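Local coordinates for protein nicotinate-nucleotide--dimethylbenzimidazole phosphoribosyltransferase (Thermus thermophilus HB8, PDB 1WX1) that probably catalyses the transfer of phosphoribose from nicotinate mononucleotide to 5,6-dimethylbenzimidazole, yielding alpha-ribazole 5'-phosphate for cobalamin biosynthesis, at residues Arg10-Gln15 / Met324-Glu329; Val70-Val75 / Val101-Glu106; Gly267-Leu272 / Leu290-Leu295. All coordinates share one frame; numbering follows the deposited sequence.

Contact 1: residues Arg10-Gln15 / Met324-Glu329; sequences RLRMDQ and MATFQE
Gln-15, near the end of helix 3-14, comes up against Thr-326 at the start of helix 327-330, their CA atoms 5.2 Å apart, and its carbonyl O accepts from Phe-327 N at 2.9 Å. The second helix opens with a capping box: Glu-329 OE2 accepts from Thr-326 N at 3.1 Å, the donor lying above the carboxylate plane, and Thr-326 OG1, whose position is less sure, accepts in return from Glu-329 N. Into this box runs Arg-12, its chain extended to NE with CG anti to the backbone N (chi1 -177°). The guanidinium meets the carboxylate end-on as a bidentate salt bridge. NH1 gives a straight bond to Glu-329 OE1 at 3.0 Å, and NH2 approaches Glu-329 OE2 on its syn side, although the two planes are turned 37° apart. Methyl CG2 of Thr-326 lies over one guanidinium face, 3.5 Å from Arg-12 NH1, while Arg-12 NE bonds to Leu-322 O. With an alanine in place of Arg-12, the carboxylate of Glu-329 would probably lose its cationic mate and be freer to turn out of the capping box. The Gln-15 amide is engaged as well: its OE1 bonds to Arg-334 and accepts a hydrogen bond from a water, which in turn accepts from Gln-328 N. A further bond, weak and bent, links Arg-12 NH2 to Met-324 O at 2.8 Å.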
loop_
_atom_site.group_PDB
_atom_site.type_symbol
_atom_site.label_atom_id
_atom_site.label_comp_id
_atom_site.label_asym_id
_atom_site.label_seq_id
_atom_site.Cartn_x
_atom_site.Cartn_y
_atom_site.Cartn_z
ATOM N N ARG A 10 0.177 -9.148 -21.333
ATOM C CA ARG A 10 -1.119 -9.663 -20.920
ATOM C C ARG A 10 -1.128 -11.186 -21.055
ATOM O O ARG A 10 -1.719 -11.887 -20.235
ATOM C CB ARG A 10 -2.217 -9.034 -21.780
ATOM C CG ARG A 10 -3.614 -9.168 -21.217
ATOM C CD ARG A 10 -4.629 -8.547 -22.164
ATOM N NE ARG A 10 -4.423 -7.113 -22.338
ATOM C CZ ARG A 10 -4.499 -6.485 -23.508
ATOM N NH1 ARG A 10 -4.775 -7.167 -24.613
ATOM N NH2 ARG A 10 -4.298 -5.175 -23.575
ATOM N N LEU A 11 -0.456 -11.695 -22.084
ATOM C CA LEU A 11 -0.375 -13.141 -22.303
ATOM C C LEU A 11 0.487 -13.817 -21.239
ATOM O O LEU A 11 0.115 -14.858 -20.694
ATOM C CB LEU A 11 0.227 -13.452 -23.672
ATOM C CG LEU A 11 -0.520 -13.076 -24.946
ATOM C CD1 LEU A 11 0.232 -13.653 -26.143
ATOM C CD2 LEU A 11 -1.937 -13.627 -24.901
ATOM N N ARG A 12 1.650 -13.234 -20.954
ATOM C CA ARG A 12 2.539 -13.814 -19.953
ATOM C C ARG A 12 1.860 -13.851 -18.586
ATOM O O ARG A 12 1.966 -14.837 -17.855
ATOM C CB ARG A 12 3.851 -13.021 -19.860
ATOM C CG ARG A 12 4.830 -13.633 -18.869
ATOM C CD ARG A 12 6.157 -12.883 -18.766
ATOM N NE ARG A 12 7.026 -13.525 -17.778
ATOM C CZ ARG A 12 7.654 -14.682 -17.971
ATOM N NH1 ARG A 12 7.524 -15.328 -19.125
ATOM N NH2 ARG A 12 8.389 -15.214 -17.001
ATOM N N MET A 13 1.161 -12.769 -18.254
ATOM C CA MET A 13 0.450 -12.648 -16.984
ATOM C C MET A 13 -0.497 -13.831 -16.797
ATOM O O MET A 13 -0.534 -14.461 -15.735
ATOM C CB MET A 13 -0.351 -11.341 -16.964
ATOM C CG MET A 13 -1.115 -11.072 -15.677
ATOM S SD MET A 13 -0.036 -10.800 -14.249
ATOM C CE MET A 13 0.621 -9.151 -14.644
ATOM N N ASP A 14 -1.258 -14.128 -17.845
ATOM C CA ASP A 14 -2.212 -15.228 -17.812
ATOM C C ASP A 14 -1.538 -16.588 -17.629
ATOM O O ASP A 14 -2.190 -17.555 -17.237
ATOM C CB ASP A 14 -3.047 -15.239 -19.099
ATOM C CG ASP A 14 -4.092 -16.339 -19.103
ATOM O OD1 ASP A 14 -4.015 -17.233 -19.973
ATOM O OD2 ASP A 14 -4.987 -16.313 -18.230
ATOM N N GLN A 15 -0.238 -16.662 -17.903
ATOM C CA GLN A 15 0.491 -17.919 -17.764
ATOM C C GLN A 15 1.430 -18.001 -16.560
ATOM O O GLN A 15 2.153 -18.985 -16.403
ATOM C CB GLN A 15 1.275 -18.215 -19.047
ATOM C CG GLN A 15 0.382 -18.593 -20.228
ATOM C CD GLN A 15 -0.472 -19.825 -19.943
ATOM O OE1 GLN A 15 0.051 -20.926 -19.758
ATOM N NE2 GLN A 15 -1.791 -19.642 -19.905
ATOM N N MET A 324 7.871 -13.357 -12.508
ATOM C CA MET A 324 7.529 -14.662 -11.952
ATOM C C MET A 324 7.710 -15.684 -13.065
ATOM O O MET A 324 7.781 -15.326 -14.242
ATOM C CB MET A 324 6.065 -14.713 -11.511
ATOM C CG MET A 324 5.738 -14.003 -10.216
ATOM S SD MET A 324 3.952 -13.973 -9.980
ATOM C CE MET A 324 3.604 -15.726 -9.739
ATOM N N ALA A 325 7.774 -16.955 -12.692
ATOM C CA ALA A 325 7.909 -18.019 -13.678
ATOM C C ALA A 325 6.512 -18.387 -14.164
ATOM O O ALA A 325 5.532 -18.224 -13.430
ATOM C CB ALA A 325 8.568 -19.233 -13.045
ATOM N N THR A 326 6.412 -18.860 -15.401
ATOM C CA THR A 326 5.124 -19.278 -15.941
ATOM C C THR A 326 4.965 -20.757 -15.595
ATOM O O THR A 326 5.931 -21.406 -15.193
ATOM C CB THR A 326 5.067 -19.132 -17.479
ATOM O OG1 THR A 326 6.075 -19.960 -18.074
ATOM C CG2 THR A 326 5.290 -17.688 -17.888
ATOM N N PHE A 327 3.754 -21.283 -15.745
ATOM C CA PHE A 327 3.492 -22.692 -15.452
ATOM C C PHE A 327 4.491 -23.573 -16.195
ATOM O O PHE A 327 5.095 -24.483 -15.618
ATOM C CB PHE A 327 2.071 -23.062 -15.880
ATOM C CG PHE A 327 1.004 -22.501 -14.983
ATOM C CD1 PHE A 327 0.802 -23.027 -13.711
ATOM C CD2 PHE A 327 0.197 -21.453 -15.411
ATOM C CE1 PHE A 327 -0.185 -22.510 -12.869
ATOM C CE2 PHE A 327 -0.791 -20.928 -14.577
ATOM C CZ PHE A 327 -0.986 -21.460 -13.307
ATOM N N GLN A 328 4.667 -23.277 -17.477
ATOM C CA GLN A 328 5.571 -24.032 -18.330
ATOM C C GLN A 328 7.020 -23.904 -17.884
ATOM O O GLN A 328 7.774 -24.875 -17.916
ATOM C CB GLN A 328 5.418 -23.555 -19.775
ATOM C CG GLN A 328 6.188 -24.368 -20.796
ATOM C CD GLN A 328 5.816 -23.998 -22.221
ATOM O OE1 GLN A 328 5.999 -22.856 -22.648
ATOM N NE2 GLN A 328 5.283 -24.964 -22.962
ATOM N N GLU A 329 7.402 -22.704 -17.457
ATOM C CA GLU A 329 8.766 -22.442 -17.007
ATOM C C GLU A 329 9.106 -23.104 -15.676
ATOM O O GLU A 329 10.231 -23.565 -15.475
ATOM C CB GLU A 329 8.995 -20.931 -16.884
ATOM C CG GLU A 329 8.940 -20.177 -18.209
ATOM C CD GLU A 329 8.983 -18.661 -18.037
ATOM O OE1 GLU A 329 8.967 -17.948 -19.064
ATOM O OE2 GLU A 329 9.030 -18.181 -16.885
HETATM O O HOH W 1 2.975 -21.512 -19.301
#

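Contact 2: residues Val70-Val75 / Val101-Glu106; sequences VTRQMV and VGVVGE
The guanidinium of Arg-72 meets Glu-106 O at its edge, close to its plane; across this contact no atom lies over either face. The grip is side-on: NE reaches Glu-106 O at 2.8 Å, tilted 30° from the carbonyl plane, and NH2 reaches the same oxygen at 3.0 Å, nearly in line with the C=O bond. An extended chain, with CG anti to the backbone N (chi1 176°), carries the group from helix 70-79 across to the loop that follows strand 94-100 of the parallel sheet. Arg-72 CD passes 3.4 Å from Val-104 O and skirts Gly-105, where a side chain would collide with it. Nearer the helix, Val-103 crosses Arg-72 at about a right angle, its CG1 3.5 Å from Arg-72 CB. Val-103 CG2 turns instead to Thr-71 CG2 at 3.9 Å and, more loosely, to Val-75 CG2. Thr-71 OG1 bonds to Asp-55, whose other carboxylate oxygen takes Val-104 N, a second helix-loop tie. Met-74 of the same helix touches Glu-304, the predicted proton acceptor. The contact thus joins a small apolar patch to a cation giving two N-H donors to one neutral backbone oxygen: its polar part uses the loop's main chain, not the Glu-106 carboxylate.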
loop_
_atom_site.group_PDB
_atom_site.type_symbol
_atom_site.label_atom_id
_atom_site.label_comp_id
_atom_site.label_asym_id
_atom_site.label_seq_id
_atom_site.Cartn_x
_atom_site.Cartn_y
_atom_site.Cartn_z
ATOM N N VAL A 70 3.518 29.289 7.170
ATOM C CA VAL A 70 3.758 27.851 7.254
ATOM C C VAL A 70 4.330 27.242 5.972
ATOM O O VAL A 70 5.090 26.275 6.026
ATOM C CB VAL A 70 2.463 27.103 7.657
ATOM C CG1 VAL A 70 2.680 25.594 7.581
ATOM C CG2 VAL A 70 2.069 27.495 9.086
ATOM N N THR A 71 3.990 27.811 4.820
ATOM C CA THR A 71 4.519 27.290 3.556
ATOM C C THR A 71 6.046 27.351 3.574
ATOM O O THR A 71 6.724 26.350 3.344
ATOM C CB THR A 71 4.010 28.102 2.348
ATOM O OG1 THR A 71 2.578 28.098 2.339
ATOM C CG2 THR A 71 4.518 27.498 1.045
ATOM N N ARG A 72 6.585 28.533 3.849
ATOM C CA ARG A 72 8.029 28.703 3.897
ATOM C C ARG A 72 8.669 27.858 4.999
ATOM O O ARG A 72 9.724 27.252 4.798
ATOM C CB ARG A 72 8.382 30.176 4.116
ATOM C CG ARG A 72 9.872 30.415 4.267
ATOM C CD ARG A 72 10.227 31.895 4.301
ATOM N NE ARG A 72 11.658 32.054 4.525
ATOM C CZ ARG A 72 12.254 31.877 5.699
ATOM N NH1 ARG A 72 11.542 31.549 6.769
ATOM N NH2 ARG A 72 13.570 31.994 5.798
ATOM N N GLN A 73 8.035 27.824 6.163
ATOM C CA GLN A 73 8.560 27.047 7.278
ATOM C C GLN A 73 8.579 25.561 6.930
ATOM O O GLN A 73 9.508 24.848 7.293
ATOM C CB GLN A 73 7.714 27.287 8.525
ATOM C CG GLN A 73 7.635 28.752 8.930
ATOM C CD GLN A 73 6.673 28.977 10.069
ATOM O OE1 GLN A 73 5.682 28.261 10.207
ATOM N NE2 GLN A 73 6.948 29.990 10.887
ATOM N N MET A 74 7.563 25.095 6.212
ATOM C CA MET A 74 7.520 23.690 5.833
ATOM C C MET A 74 8.581 23.379 4.789
ATOM O O MET A 74 9.130 22.281 4.777
ATOM C CB MET A 74 6.125 23.303 5.332
ATOM C CG MET A 74 5.140 23.048 6.465
ATOM S SD MET A 74 5.694 21.709 7.566
ATOM C CE MET A 74 5.706 20.313 6.418
ATOM N N VAL A 75 8.877 24.338 3.913
ATOM C CA VAL A 75 9.922 24.119 2.920
ATOM C C VAL A 75 11.232 23.896 3.671
ATOM O O VAL A 75 11.999 22.993 3.348
ATOM C CB VAL A 75 10.085 25.319 1.965
ATOM C CG1 VAL A 75 11.404 25.200 1.195
ATOM C CG2 VAL A 75 8.922 25.344 0.975
ATOM N N VAL A 101 8.565 28.038 -6.453
ATOM C CA VAL A 101 8.131 28.830 -7.598
ATOM C C VAL A 101 7.341 30.045 -7.127
ATOM O O VAL A 101 6.930 30.866 -7.941
ATOM C CB VAL A 101 7.240 28.032 -8.595
ATOM C CG1 VAL A 101 8.109 27.145 -9.474
ATOM C CG2 VAL A 101 6.191 27.215 -7.844
ATOM N N GLY A 102 7.132 30.175 -5.816
ATOM C CA GLY A 102 6.372 31.321 -5.340
ATOM C C GLY A 102 6.123 31.458 -3.848
ATOM O O GLY A 102 5.077 31.962 -3.429
ATOM N N VAL A 103 7.074 31.018 -3.035
ATOM C CA VAL A 103 6.928 31.123 -1.594
ATOM C C VAL A 103 7.253 32.552 -1.149
ATOM O O VAL A 103 8.138 33.194 -1.713
ATOM C CB VAL A 103 7.893 30.150 -0.871
ATOM C CG1 VAL A 103 7.882 30.424 0.621
ATOM C CG2 VAL A 103 7.474 28.690 -1.147
ATOM N N VAL A 104 6.529 33.062 -0.157
ATOM C CA VAL A 104 6.820 34.403 0.353
ATOM C C VAL A 104 8.052 34.286 1.255
ATOM O O VAL A 104 8.108 33.413 2.121
ATOM C CB VAL A 104 5.642 34.971 1.186
ATOM C CG1 VAL A 104 6.071 36.236 1.912
ATOM C CG2 VAL A 104 4.463 35.277 0.279
ATOM N N GLY A 105 9.043 35.146 1.045
ATOM C CA GLY A 105 10.235 35.095 1.879
ATOM C C GLY A 105 11.416 34.432 1.198
ATOM O O GLY A 105 11.253 33.724 0.208
ATOM N N GLU A 106 12.612 34.640 1.739
ATOM C CA GLU A 106 13.817 34.068 1.145
ATOM C C GLU A 106 14.175 32.689 1.680
ATOM O O GLU A 106 13.856 32.341 2.821
ATOM C CB GLU A 106 15.007 35.007 1.358
ATOM C CG GLU A 106 14.757 36.432 0.921
ATOM C CD GLU A 106 16.009 37.279 0.995
ATOM O OE1 GLU A 106 16.816 37.065 1.927
ATOM O OE2 GLU A 106 16.179 38.165 0.126
#

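Contact 3: residues Gly267-Leu272 / Leu290-Leu295; sequences GLRDHL and LGLRPL
Arg-269, in the 3-10 turn that precedes strand 272-274, reaches over the end of helix 281-290 and illustrates how a long side chain can pack along its length and bond at its end. From CB the chain runs to CG, 3.7 Å from Leu-290 O with Leu-290 CD2 a little farther off; CD then passes 3.3 Å from Leu-290 O. A bend at chi3 (92°) brings the guanidinium back toward this carbonyl, so that NE and CZ stay near it and NH1 arrives at 2.8 Å from Leu-290 O, in a weak, strongly bent bond (N-H...O angle 118°). Beside NH1, close to the guanidinium plane, lies methyl CD2 of Leu-292. The carbonyl so approached belongs to a helix C-terminus closed by a Schellman motif, with Gly-291, at positive phi, as the C-prime residue. The rest of the contact is apolar. Leu-272 begins strand 272-274, outermost in this chain's parallel sheet; its CD1 meets Leu-290 CD2 at 4.0 Å, and its CB meets Leu-292 CD1 at 3.8 Å. Leu-247 and Leu-249 of the adjoining strand continue this leucine cluster, and Trp-262 of helix 252-264 packs on both Arg-269 and Leu-290. Chemically, then, cohesion comes chiefly from the leucines, while the positive charge of Arg-269 near a helix C-terminus would probably be favoured by the helix dipole, despite the weakness of its one bond across the contact.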
loop_
_atom_site.group_PDB
_atom_site.type_symbol
_atom_site.label_atom_id
_atom_site.label_comp_id
_atom_site.label_asym_id
_atom_site.label_seq_id
_atom_site.Cartn_x
_atom_site.Cartn_y
_atom_site.Cartn_z
ATOM N N GLY A 267 -2.250 12.495 -24.283
ATOM C CA GLY A 267 -1.646 11.187 -24.077
ATOM C C GLY A 267 -0.970 10.954 -22.733
ATOM O O GLY A 267 -0.626 9.819 -22.391
ATOM N N LEU A 268 -0.795 12.018 -21.959
ATOM C CA LEU A 268 -0.132 11.924 -20.665
ATOM C C LEU A 268 -0.874 11.032 -19.676
ATOM O O LEU A 268 -0.269 10.439 -18.780
ATOM C CB LEU A 268 0.040 13.331 -20.087
ATOM C CG LEU A 268 0.733 13.475 -18.732
ATOM C CD1 LEU A 268 1.582 14.742 -18.746
ATOM C CD2 LEU A 268 -0.313 13.513 -17.620
ATOM N N ARG A 269 -2.185 10.926 -19.859
ATOM C CA ARG A 269 -3.020 10.127 -18.980
ATOM C C ARG A 269 -2.577 8.666 -18.905
ATOM O O ARG A 269 -2.707 8.035 -17.862
ATOM C CB ARG A 269 -4.466 10.187 -19.450
ATOM C CG ARG A 269 -5.458 9.519 -18.511
ATOM C CD ARG A 269 -6.826 9.489 -19.183
ATOM N NE ARG A 269 -7.042 8.254 -19.932
ATOM C CZ ARG A 269 -6.981 7.037 -19.385
ATOM N NH1 ARG A 269 -6.710 6.894 -18.085
ATOM N NH2 ARG A 269 -7.172 5.961 -20.135
ATOM N N ASP A 270 -2.055 8.129 -20.007
ATOM C CA ASP A 270 -1.603 6.733 -20.053
ATOM C C ASP A 270 -0.382 6.458 -19.180
ATOM O O ASP A 270 -0.072 5.303 -18.889
ATOM C CB ASP A 270 -1.285 6.321 -21.495
ATOM C CG ASP A 270 -2.484 6.432 -22.403
ATOM O OD1 ASP A 270 -3.574 5.975 -21.998
ATOM O OD2 ASP A 270 -2.332 6.974 -23.517
ATOM N N HIS A 271 0.302 7.514 -18.757
ATOM C CA HIS A 271 1.489 7.368 -17.916
ATOM C C HIS A 271 1.200 7.581 -16.434
ATOM O O HIS A 271 2.090 7.408 -15.596
ATOM C CB HIS A 271 2.567 8.368 -18.339
ATOM C CG HIS A 271 3.271 8.005 -19.606
ATOM N ND1 HIS A 271 4.631 7.774 -19.660
ATOM C CD2 HIS A 271 2.815 7.848 -20.872
ATOM C CE1 HIS A 271 4.979 7.492 -20.902
ATOM N NE2 HIS A 271 3.894 7.531 -21.658
ATOM N N LEU A 272 -0.035 7.961 -16.118
ATOM C CA LEU A 272 -0.428 8.237 -14.738
ATOM C C LEU A 272 -0.920 7.051 -13.920
ATOM O O LEU A 272 -1.659 6.194 -14.409
ATOM C CB LEU A 272 -1.522 9.313 -14.697
ATOM C CG LEU A 272 -1.227 10.723 -15.212
ATOM C CD1 LEU A 272 -2.478 11.593 -15.046
ATOM C CD2 LEU A 272 -0.053 11.314 -14.446
ATOM N N LEU A 290 -10.095 11.197 -14.787
ATOM C CA LEU A 290 -8.893 10.631 -15.387
ATOM C C LEU A 290 -9.065 9.137 -15.645
ATOM O O LEU A 290 -8.278 8.536 -16.371
ATOM C CB LEU A 290 -7.687 10.863 -14.468
ATOM C CG LEU A 290 -7.119 12.289 -14.444
ATOM C CD1 LEU A 290 -6.232 12.480 -13.224
ATOM C CD2 LEU A 290 -6.348 12.554 -15.724
ATOM N N GLY A 291 -10.097 8.548 -15.046
ATOM C CA GLY A 291 -10.345 7.126 -15.214
ATOM C C GLY A 291 -9.286 6.285 -14.524
ATOM O O GLY A 291 -8.864 5.252 -15.042
ATOM N N LEU A 292 -8.859 6.721 -13.343
ATOM C CA LEU A 292 -7.828 6.011 -12.599
ATOM C C LEU A 292 -8.316 5.464 -11.266
ATOM O O LEU A 292 -9.112 6.099 -10.573
ATOM C CB LEU A 292 -6.636 6.944 -12.353
ATOM C CG LEU A 292 -5.977 7.538 -13.596
ATOM C CD1 LEU A 292 -4.947 8.589 -13.191
ATOM C CD2 LEU A 292 -5.323 6.419 -14.401
ATOM N N ARG A 293 -7.822 4.283 -10.910
ATOM C CA ARG A 293 -8.176 3.644 -9.649
ATOM C C ARG A 293 -7.041 3.864 -8.655
ATOM O O ARG A 293 -5.887 3.561 -8.945
ATOM C CB ARG A 293 -8.383 2.140 -9.844
ATOM C CG ARG A 293 -8.688 1.383 -8.560
ATOM C CD ARG A 293 -8.764 -0.114 -8.828
ATOM N NE ARG A 293 -9.138 -0.889 -7.647
ATOM C CZ ARG A 293 -8.453 -0.913 -6.508
ATOM N NH1 ARG A 293 -7.342 -0.200 -6.377
ATOM N NH2 ARG A 293 -8.877 -1.664 -5.498
ATOM N N PRO A 294 -7.359 4.397 -7.468
ATOM C CA PRO A 294 -6.370 4.664 -6.415
ATOM C C PRO A 294 -5.780 3.363 -5.865
ATOM O O PRO A 294 -6.511 2.416 -5.573
ATOM C CB PRO A 294 -7.177 5.406 -5.347
ATOM C CG PRO A 294 -8.384 5.926 -6.089
ATOM C CD PRO A 294 -8.703 4.832 -7.052
ATOM N N LEU A 295 -4.462 3.321 -5.717
ATOM C CA LEU A 295 -3.802 2.130 -5.194
ATOM C C LEU A 295 -3.977 2.001 -3.687
ATOM O O LEU A 295 -4.174 0.904 -3.170
ATOM C CB LEU A 295 -2.310 2.164 -5.520
ATOM C CG LEU A 295 -1.950 1.872 -6.972
ATOM C CD1 LEU A 295 -0.471 2.135 -7.203
ATOM C CD2 LEU A 295 -2.295 0.428 -7.285
#

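The three contacts show one chain tied at widely separated points. Contact 1 brings residues near the two chain termini together, and contacts 2 and 3 follow one another in series inside the loop it closes. Contacts 1 and 2 lie on opposite sides of the chain's centre, 50 Å apart between centres, yet both touch the second subunit: Gln-73 of contact 2 bonds to Ser-333 of that subunit, a residue from its C-terminal region. Contact 3, nearest the middle, is 26 Å from contact 1 and 30 Å from contact 2, centre to centre. Contact 2 alone approaches the predicted proton acceptor Glu-304, about 9 Å from the Val-75 side chain.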